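Long-range contacts in uncharacterized protein VPA0106 (Vibrio parahaemolyticus, PDB 3U07), which is of unknown function but combines DUF1254 and DUF1214 family sequences and probably carries a signal peptide for export: residues Phe321-Gln326 and Glu430-Lys435; Tyr335-Lys340 and Ile385-Asn390; Val350-Asn355 and Asn399-Pro404. The protein carries 2 engineered substitutions. All blocks are in the same frame, centred on the assembly; numbering follows the deposited sequence.

Overall arrangement
The three contacts show how chemistry follows place in a fold. All three meet one mixed sheet, in the order 400-402, 382-388, 334-340, 432-434. Contact 2 is the buried middle of that sheet, two antiparallel strands joined by regular backbone bonds. Contact 1, centred about 10 Å away, is partly exposed: a turn leans on edge strand 432-434 through one weak backbone bond, a bridging water and mostly van der Waals contacts. Contact 3, centred about 9 Å from contact 2, starts from the opposite edge strand, 400-402, and is buried and apolar in its side-chain contacts, with no hydrogen bond across, joining this sheet to the neighbouring one through strand 347-354.

Contact 1 (Phe321-Gln326 and Glu430-Lys435); sequences FDSIGQ and EIKVVK
Asp322 and Ser323 lie beside Ile431 and Lys432, with the CA atoms of Asp322 and Ile431 5.2 Å apart, so the backbones come close without pairing as strands. The segment 321-326 forms a type I beta turn from Asp322 to Gly325, set against residues 430-433 at the sheet edge, where Lys432 is bonded through its backbone to Val336 on the next strand. One direct backbone bond crosses the gap, from Ser323 N to Ile431 O at 3.0 Å, and it is weak, its N-H bent to 134°. A water reinforces it by donating to Phe321 O and accepting from Ile431 N, tying the carbonyl just before the turn to Ile431.

The side chains fill in around this link. Ile431 lays CG1 and CD1 alongside Phe321 O, each 3.8 Å from it, while its other contacts lead inward to Met337 and Met387. On the solvent side, Ser323 OG rests against the aliphatic CG of Lys432 at 3.7 Å. Val433 turns its CG2 branch to the turn, where the side chain of Ile324 crosses it at about a right angle and brings up CD1 at 4.1 Å.

Asp322 ties the turn together from within. Its CG sits between the backbone N and the carbonyl carbon (chi1 61°), which folds the carboxylate back over the turn; OD1 is placed with less certainty, but its approach to Ile324 N fits an Asx turn. Its partner OD2 lies 3.5 Å from Val433 CG2 and accepts, through its syn lone pair, a nearly straight bond from Gln326 NE2 at 3.1 Å.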
loop_
_atom_site.group_PDB
_atom_site.type_symbol
_atom_site.label_atom_id
_atom_site.label_comp_id
_atom_site.label_asym_id
_atom_site.label_seq_id
_atom_site.Cartn_x
_atom_site.Cartn_y
_atom_site.Cartn_z
ATOM N N PHE A 321 22.337 7.336 -5.035
ATOM C CA PHE A 321 23.762 7.648 -5.171
ATOM C C PHE A 321 24.679 6.435 -5.010
ATOM O O PHE A 321 24.265 5.399 -4.479
ATOM C CB PHE A 321 24.163 8.697 -4.125
ATOM C CG PHE A 321 23.342 9.954 -4.178
ATOM C CD1 PHE A 321 22.074 10.002 -3.597
ATOM C CD2 PHE A 321 23.816 11.078 -4.847
ATOM C CE1 PHE A 321 21.291 11.152 -3.684
ATOM C CE2 PHE A 321 23.045 12.233 -4.942
ATOM C CZ PHE A 321 21.776 12.269 -4.360
ATOM N N ASP A 322 25.924 6.563 -5.471
ATOM C CA ASP A 322 26.886 5.478 -5.325
ATOM C C ASP A 322 27.542 5.569 -3.943
ATOM O O ASP A 322 27.195 6.438 -3.144
ATOM C CB ASP A 322 27.950 5.499 -6.437
ATOM C CG ASP A 322 28.780 6.771 -6.454
ATOM O OD1 ASP A 322 29.035 7.361 -5.383
ATOM O OD2 ASP A 322 29.208 7.166 -7.556
ATOM N N SER A 323 28.495 4.685 -3.669
ATOM C CA SER A 323 29.145 4.637 -2.361
ATOM C C SER A 323 29.978 5.839 -1.951
ATOM O O SER A 323 30.373 5.953 -0.791
ATOM C CB SER A 323 30.007 3.376 -2.254
ATOM O OG SER A 323 31.053 3.390 -3.209
ATOM N N ILE A 324 30.253 6.735 -2.888
ATOM C CA ILE A 324 31.057 7.903 -2.565
ATOM C C ILE A 324 30.255 9.198 -2.605
ATOM O O ILE A 324 30.806 10.287 -2.417
ATOM C CB ILE A 324 32.262 8.017 -3.506
ATOM C CG1 ILE A 324 31.780 8.096 -4.953
ATOM C CG2 ILE A 324 33.210 6.840 -3.264
ATOM C CD1 ILE A 324 32.021 6.831 -5.814
ATOM N N GLY A 325 28.953 9.076 -2.851
ATOM C CA GLY A 325 28.099 10.250 -2.876
ATOM C C GLY A 325 27.793 10.851 -4.232
ATOM O O GLY A 325 27.219 11.934 -4.311
ATOM N N GLN A 326 28.191 10.177 -5.303
ATOM C CA GLN A 326 27.909 10.676 -6.643
ATOM C C GLN A 326 26.566 10.114 -7.086
ATOM O O GLN A 326 26.214 8.976 -6.755
ATOM C CB GLN A 326 28.985 10.232 -7.640
ATOM C CG GLN A 326 30.370 10.794 -7.383
ATOM C CD GLN A 326 31.372 10.363 -8.443
ATOM O OE1 GLN A 326 32.073 11.193 -9.020
ATOM N NE2 GLN A 326 31.439 9.058 -8.705
ATOM N N GLU A 430 25.523 -1.167 -0.753
ATOM C CA GLU A 430 26.014 -0.023 -1.506
ATOM C C GLU A 430 26.277 -0.388 -2.954
ATOM O O GLU A 430 26.555 -1.546 -3.267
ATOM C CB GLU A 430 27.307 0.497 -0.873
ATOM C CG GLU A 430 27.209 0.756 0.624
ATOM C CD GLU A 430 28.444 1.440 1.192
ATOM O OE1 GLU A 430 29.567 0.969 0.926
ATOM O OE2 GLU A 430 28.293 2.446 1.914
ATOM N N ILE A 431 26.151 0.582 -3.852
ATOM C CA ILE A 431 26.458 0.300 -5.241
ATOM C C ILE A 431 27.716 1.114 -5.548
ATOM O O ILE A 431 27.750 2.337 -5.406
ATOM C CB ILE A 431 25.260 0.613 -6.184
ATOM C CG1 ILE A 431 24.878 2.080 -6.131
ATOM C CG2 ILE A 431 24.034 -0.198 -5.740
ATOM C CD1 ILE A 431 23.406 2.289 -6.454
ATOM N N LYS A 432 28.769 0.402 -5.930
ATOM C CA LYS A 432 30.060 1.010 -6.193
ATOM C C LYS A 432 30.404 1.172 -7.648
ATOM O O LYS A 432 30.009 0.365 -8.484
ATOM C CB LYS A 432 31.158 0.175 -5.541
ATOM C CG LYS A 432 30.885 -0.193 -4.101
ATOM C CD LYS A 432 32.045 -0.966 -3.500
ATOM C CE LYS A 432 31.736 -1.381 -2.075
ATOM N NZ LYS A 432 32.942 -1.920 -1.386
ATOM N N VAL A 433 31.158 2.223 -7.942
ATOM C CA VAL A 433 31.607 2.467 -9.299
ATOM C C VAL A 433 32.650 1.397 -9.607
ATOM O O VAL A 433 33.440 1.022 -8.740
ATOM C CB VAL A 433 32.246 3.866 -9.419
ATOM C CG1 VAL A 433 33.067 3.986 -10.708
ATOM C CG2 VAL A 433 31.151 4.915 -9.388
ATOM N N VAL A 434 32.621 0.884 -10.831
ATOM C CA VAL A 434 33.579 -0.123 -11.266
ATOM C C VAL A 434 34.643 0.571 -12.107
ATOM O O VAL A 434 34.318 1.417 -12.940
ATOM C CB VAL A 434 32.929 -1.185 -12.168
ATOM C CG1 VAL A 434 33.974 -2.210 -12.596
ATOM C CG2 VAL A 434 31.776 -1.853 -11.443
ATOM N N LYS A 435 35.906 0.224 -11.896
ATOM C CA LYS A 435 36.977 0.820 -12.686
ATOM C C LYS A 435 36.588 0.700 -14.165
ATOM O O LYS A 435 37.503 0.541 -15.002
ATOM C CB LYS A 435 38.280 0.090 -12.433
HETATM O O HOH W 1 25.220 3.216 -2.890
#

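Contact 2 (Tyr335-Lys340 and Ile385-Asn390)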
loop_
_atom_site.group_PDB
_atom_site.type_symbol
_atom_site.label_atom_id
_atom_site.label_comp_id
_atom_site.label_asym_id
_atom_site.label_seq_id
_atom_site.Cartn_x
_atom_site.Cartn_y
_atom_site.Cartn_z
ATOM N N TYR A 335 28.534 -0.009 -12.587
ATOM C CA TYR A 335 28.475 -0.197 -11.145
ATOM C C TYR A 335 28.405 -1.660 -10.759
ATOM O O TYR A 335 28.081 -2.520 -11.579
ATOM C CB TYR A 335 27.260 0.525 -10.559
ATOM C CG TYR A 335 27.201 2.001 -10.871
ATOM C CD1 TYR A 335 26.681 2.461 -12.084
ATOM C CD2 TYR A 335 27.663 2.942 -9.952
ATOM C CE1 TYR A 335 26.625 3.830 -12.370
ATOM C CE2 TYR A 335 27.612 4.302 -10.228
ATOM C CZ TYR A 335 27.092 4.739 -11.435
ATOM O OH TYR A 335 27.048 6.089 -11.704
ATOM N N VAL A 336 28.733 -1.939 -9.503
ATOM C CA VAL A 336 28.668 -3.294 -8.993
ATOM C C VAL A 336 28.110 -3.278 -7.571
ATOM O O VAL A 336 28.409 -2.391 -6.771
ATOM C CB VAL A 336 30.051 -4.000 -9.033
ATOM C CG1 VAL A 336 31.015 -3.342 -8.071
ATOM C CG2 VAL A 336 29.879 -5.481 -8.709
HETATM N N MSE A 337 27.280 -4.273 -7.286
HETATM C CA MSE A 337 26.624 -4.433 -5.998
HETATM C C MSE A 337 26.901 -5.860 -5.533
HETATM O O MSE A 337 26.555 -6.808 -6.229
HETATM C CB MSE A 337 25.127 -4.260 -6.204
HETATM C CG MSE A 337 24.388 -3.475 -5.163
HETATM SE SE MSE A 337 22.531 -3.316 -5.713
HETATM C CE MSE A 337 22.711 -3.487 -7.609
ATOM N N ARG A 338 27.518 -6.021 -4.370
ATOM C CA ARG A 338 27.802 -7.362 -3.869
ATOM C C ARG A 338 27.356 -7.456 -2.413
ATOM O O ARG A 338 27.799 -6.677 -1.569
ATOM C CB ARG A 338 29.291 -7.662 -4.002
ATOM C CG ARG A 338 29.713 -9.015 -3.474
ATOM C CD ARG A 338 31.202 -9.204 -3.704
ATOM N NE ARG A 338 31.831 -9.986 -2.645
ATOM C CZ ARG A 338 31.788 -11.310 -2.557
ATOM N NH1 ARG A 338 31.144 -12.021 -3.474
ATOM N NH2 ARG A 338 32.386 -11.919 -1.543
ATOM N N PHE A 339 26.502 -8.431 -2.118
ATOM C CA PHE A 339 25.956 -8.566 -0.769
ATOM C C PHE A 339 25.411 -9.956 -0.456
ATOM O O PHE A 339 25.065 -10.721 -1.357
ATOM C CB PHE A 339 24.793 -7.590 -0.622
ATOM C CG PHE A 339 23.760 -7.742 -1.709
ATOM C CD1 PHE A 339 23.957 -7.156 -2.956
ATOM C CD2 PHE A 339 22.637 -8.543 -1.518
ATOM C CE1 PHE A 339 23.059 -7.366 -4.001
ATOM C CE2 PHE A 339 21.731 -8.763 -2.555
ATOM C CZ PHE A 339 21.942 -8.174 -3.800
ATOM N N LYS A 340 25.317 -10.256 0.836
ATOM C CA LYS A 340 24.754 -11.515 1.306
ATOM C C LYS A 340 23.237 -11.425 1.098
ATOM O O LYS A 340 22.673 -10.330 0.986
ATOM C CB LYS A 340 25.038 -11.704 2.800
ATOM C CG LYS A 340 26.434 -12.225 3.133
ATOM C CD LYS A 340 26.326 -13.551 3.887
ATOM C CE LYS A 340 27.413 -14.549 3.500
ATOM N NZ LYS A 340 28.661 -14.416 4.305
ATOM N N ILE A 385 25.626 -8.111 -8.356
ATOM C CA ILE A 385 24.934 -7.529 -9.494
ATOM C C ILE A 385 25.872 -6.554 -10.204
ATOM O O ILE A 385 26.423 -5.644 -9.582
ATOM C CB ILE A 385 23.662 -6.763 -9.056
ATOM C CG1 ILE A 385 22.650 -7.739 -8.441
ATOM C CG2 ILE A 385 23.066 -6.017 -10.255
ATOM C CD1 ILE A 385 21.378 -7.077 -7.945
ATOM N N TYR A 386 26.064 -6.754 -11.504
ATOM C CA TYR A 386 26.920 -5.866 -12.285
ATOM C C TYR A 386 25.992 -5.037 -13.162
ATOM O O TYR A 386 25.122 -5.585 -13.838
ATOM C CB TYR A 386 27.911 -6.669 -13.136
ATOM C CG TYR A 386 28.939 -5.805 -13.833
ATOM C CD1 TYR A 386 28.612 -5.094 -14.990
ATOM C CD2 TYR A 386 30.228 -5.665 -13.320
ATOM C CE1 TYR A 386 29.543 -4.264 -15.621
ATOM C CE2 TYR A 386 31.169 -4.834 -13.942
ATOM C CZ TYR A 386 30.820 -4.137 -15.090
ATOM O OH TYR A 386 31.740 -3.313 -15.707
HETATM N N MSE A 387 26.172 -3.718 -13.139
HETATM C CA MSE A 387 25.326 -2.802 -13.900
HETATM C C MSE A 387 26.059 -1.943 -14.919
HETATM O O MSE A 387 27.101 -1.364 -14.622
HETATM C CB MSE A 387 24.573 -1.871 -12.940
HETATM C CG MSE A 387 23.615 -2.573 -11.983
HETATM SE SE MSE A 387 23.119 -1.455 -10.489
HETATM C CE MSE A 387 24.656 -1.843 -9.398
ATOM N N SER A 388 25.483 -1.847 -16.113
ATOM C CA SER A 388 26.053 -1.045 -17.186
ATOM C C SER A 388 25.015 -0.758 -18.264
ATOM O O SER A 388 23.971 -1.411 -18.327
ATOM C CB SER A 388 27.243 -1.765 -17.824
ATOM O OG SER A 388 27.714 -1.048 -18.952
ATOM N N ALA A 389 25.303 0.237 -19.098
ATOM C CA ALA A 389 24.419 0.599 -20.199
ATOM C C ALA A 389 24.849 -0.266 -21.386
ATOM O O ALA A 389 24.135 -0.392 -22.382
ATOM C CB ALA A 389 24.566 2.078 -20.535
ATOM N N ASN A 390 26.030 -0.863 -21.260
ATOM C CA ASN A 390 26.562 -1.733 -22.296
ATOM C C ASN A 390 26.071 -3.155 -22.057
ATOM O O ASN A 390 26.669 -3.907 -21.287
ATOM C CB ASN A 390 28.090 -1.710 -22.284
ATOM C CG ASN A 390 28.690 -2.725 -23.234
ATOM O OD1 ASN A 390 28.168 -2.952 -24.326
ATOM N ND2 ASN A 390 29.798 -3.333 -22.830
#
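Tyr335 pairs with Met387, Val336 with Tyr386 and Met337 with Ile385, an antiparallel ladder in which the segments 335-340 and 385-388 run at 165° to each other, and this register decides which side chains can meet. Tyr335, Met337, Ile385 and Met387 project from one face of the sheet, Val336 and Tyr386 from the other.

On the first face the two methionines, both present as selenomethionine, cross obliquely, each bent at its last torsion. Their methyls are modelled too close to be real, so how these ends meet is doubtful. As modelled, Met387 CE also comes up to Tyr335 CB, while the ring of Tyr335 leads away and its OH bonds to Asp329 N. At the far end of the ladder Ile385 CD1 approaches the edge of the Phe339 ring, near its plane, 4.3 Å from CE1. Phe339 meets Trp348 edge to face as well.

The other face is built differently. Tyr386 CG stands anti to the backbone N (chi1 -173°), and one face of the ring lies over Tyr335 O, which is offset toward the rim; the OH reaches Asp334. Beside it, Val336 CG2 packs 3.6 Å from Ile385 O, and Val336 CA makes a CH...O contact with the same oxygen at 3.3 Å.

Four backbone bonds run beneath these groups, the straightest from Met387 N to Tyr335 O at 2.7 Å. Each hydrogen-bonded pair exchanges two bonds, so these buried peptide groups are satisfied within the sheet, while Met337, Ile385 and Met387 offer apolar surface to Ile431 and Leu401.

Contact 3 (Val350-Asn355 and Asn399-Pro404)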
loop_
_atom_site.group_PDB
_atom_site.type_symbol
_atom_site.label_atom_id
_atom_site.label_comp_id
_atom_site.label_asym_id
_atom_site.label_seq_id
_atom_site.Cartn_x
_atom_site.Cartn_y
_atom_site.Cartn_z
ATOM N N VAL A 350 15.733 -6.024 -6.896
ATOM C CA VAL A 350 16.237 -4.666 -7.008
ATOM C C VAL A 350 15.839 -4.265 -8.424
ATOM O O VAL A 350 16.104 -4.989 -9.380
ATOM C CB VAL A 350 17.782 -4.579 -6.784
ATOM C CG1 VAL A 350 18.277 -5.835 -6.114
ATOM C CG2 VAL A 350 18.510 -4.312 -8.080
ATOM N N THR A 351 15.171 -3.126 -8.547
ATOM C CA THR A 351 14.695 -2.657 -9.846
ATOM C C THR A 351 15.275 -1.292 -10.192
ATOM O O THR A 351 15.489 -0.458 -9.315
ATOM C CB THR A 351 13.144 -2.575 -9.850
ATOM O OG1 THR A 351 12.601 -3.833 -9.423
ATOM C CG2 THR A 351 12.618 -2.245 -11.243
ATOM N N ILE A 352 15.514 -1.066 -11.479
ATOM C CA ILE A 352 16.081 0.193 -11.945
ATOM C C ILE A 352 15.038 1.132 -12.539
ATOM O O ILE A 352 14.217 0.724 -13.356
ATOM C CB ILE A 352 17.174 -0.060 -13.009
ATOM C CG1 ILE A 352 18.276 -0.939 -12.413
ATOM C CG2 ILE A 352 17.736 1.266 -13.517
ATOM C CD1 ILE A 352 18.869 -0.392 -11.120
ATOM N N TYR A 353 15.090 2.395 -12.125
ATOM C CA TYR A 353 14.163 3.414 -12.607
ATOM C C TYR A 353 14.939 4.668 -13.012
ATOM O O TYR A 353 15.981 4.977 -12.429
ATOM C CB TYR A 353 13.170 3.794 -11.505
ATOM C CG TYR A 353 12.325 2.653 -10.985
ATOM C CD1 TYR A 353 11.070 2.378 -11.534
ATOM C CD2 TYR A 353 12.778 1.852 -9.938
ATOM C CE1 TYR A 353 10.288 1.333 -11.048
ATOM C CE2 TYR A 353 12.005 0.805 -9.446
ATOM C CZ TYR A 353 10.763 0.552 -10.004
ATOM O OH TYR A 353 10.002 -0.480 -9.509
ATOM N N GLY A 354 14.431 5.389 -14.009
ATOM C CA GLY A 354 15.087 6.612 -14.432
ATOM C C GLY A 354 14.627 7.734 -13.521
ATOM O O GLY A 354 13.455 7.792 -13.155
ATOM N N ASN A 355 15.531 8.625 -13.134
ATOM C CA ASN A 355 15.151 9.728 -12.254
ATOM C C ASN A 355 14.200 10.717 -12.924
ATOM O O ASN A 355 13.406 11.381 -12.251
ATOM C CB ASN A 355 16.389 10.495 -11.782
ATOM C CG ASN A 355 17.165 9.754 -10.720
ATOM O OD1 ASN A 355 17.900 8.817 -11.016
ATOM N ND2 ASN A 355 16.993 10.163 -9.468
ATOM N N ASN A 399 23.381 -12.340 -13.677
ATOM C CA ASN A 399 23.738 -11.329 -12.687
ATOM C C ASN A 399 23.893 -9.933 -13.282
ATOM O O ASN A 399 24.215 -8.979 -12.572
ATOM C CB ASN A 399 25.025 -11.720 -11.954
ATOM C CG ASN A 399 24.873 -12.997 -11.152
ATOM O OD1 ASN A 399 23.771 -13.354 -10.739
ATOM N ND2 ASN A 399 25.983 -13.687 -10.914
ATOM N N PHE A 400 23.659 -9.809 -14.582
ATOM C CA PHE A 400 23.779 -8.511 -15.230
ATOM C C PHE A 400 22.468 -7.741 -15.210
ATOM O O PHE A 400 21.424 -8.253 -15.623
ATOM C CB PHE A 400 24.227 -8.655 -16.685
ATOM C CG PHE A 400 24.387 -7.340 -17.387
ATOM C CD1 PHE A 400 25.526 -6.569 -17.187
ATOM C CD2 PHE A 400 23.365 -6.837 -18.185
ATOM C CE1 PHE A 400 25.646 -5.315 -17.772
ATOM C CE2 PHE A 400 23.473 -5.584 -18.775
ATOM C CZ PHE A 400 24.616 -4.820 -18.567
ATOM N N LEU A 401 22.527 -6.501 -14.738
ATOM C CA LEU A 401 21.338 -5.667 -14.689
ATOM C C LEU A 401 21.580 -4.403 -15.497
ATOM O O LEU A 401 22.428 -3.582 -15.144
ATOM C CB LEU A 401 20.984 -5.315 -13.234
ATOM C CG LEU A 401 19.776 -4.404 -12.987
ATOM C CD1 LEU A 401 18.571 -4.859 -13.809
ATOM C CD2 LEU A 401 19.444 -4.416 -11.498
ATOM N N PRO A 402 20.849 -4.244 -16.615
ATOM C CA PRO A 402 20.972 -3.076 -17.488
ATOM C C PRO A 402 20.667 -1.805 -16.710
ATOM O O PRO A 402 19.842 -1.808 -15.800
ATOM C CB PRO A 402 19.927 -3.343 -18.573
ATOM C CG PRO A 402 19.901 -4.830 -18.654
ATOM C CD PRO A 402 19.905 -5.218 -17.192
ATOM N N VAL A 403 21.340 -0.726 -17.073
ATOM C CA VAL A 403 21.137 0.558 -16.434
ATOM C C VAL A 403 21.156 1.568 -17.581
ATOM O O VAL A 403 21.932 1.426 -18.521
ATOM C CB VAL A 403 22.247 0.793 -15.377
ATOM C CG1 VAL A 403 22.864 2.162 -15.524
ATOM C CG2 VAL A 403 21.651 0.598 -13.984
ATOM N N PRO A 404 20.284 2.590 -17.530
ATOM C CA PRO A 404 20.210 3.604 -18.587
ATOM C C PRO A 404 21.344 4.620 -18.655
ATOM O O PRO A 404 22.067 4.829 -17.684
ATOM C CB PRO A 404 18.872 4.271 -18.312
ATOM C CG PRO A 404 18.843 4.298 -16.824
ATOM C CD PRO A 404 19.333 2.903 -16.447
#
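Ile352 and Leu401 carry the apolar packing that makes up this contact. Ile352 divides its branches among three neighbours: CG1, anti to the carbonyl carbon (chi1 -59°), lies 3.8 Å from Leu401 CD2, whereas CG2 points to the ring of Pro404 and lies 3.7 Å from its CD. Between these two approaches sits Val403, whose side chain meets that of Ile352 at about a right angle; its CG2 is 4.0 Å from Ile352 CG2 and only slightly farther from CD1. Leu401 in turn keeps its CG anti to the backbone N (chi1 178°), which extends the chain toward strand 347-354, where CD2 reaches past Ile352 to Val350. The methyls Val350 CG2 and Leu401 CD2 are 3.5 Å apart, a tight fit, and Val350 itself has a nearly eclipsed first torsion.

The strands that bear these groups belong to different sheets. Strand 347-354 lies inside an antiparallel sheet, between 408-417 and 369-371, and 400-402 is the edge of the mixed sheet beside 382-388; the short segments 350-354 and 400-402 run at 22°, their axes 8.4 Å apart at closest approach. This is consistent with the face-to-face layering of a beta sandwich, and the same interface takes in Val350 against Ile385 and Val403 against Phe408; within their own sheets Leu401 is flanked by Ile385 and Met387, and Ile352 by Ala410.

No hydrogen bond crosses between 350-355 and 399-404; their backbones bond within their own sheets. Ile352 bonds through its backbone to His368, and Leu401 and Val403 to Tyr386 and Ser388. Tyr353, pointing away from the contact, sends its OH to Ile78 O and Arg413. Pro402 O lies 3.8 Å from Ile352 CG1.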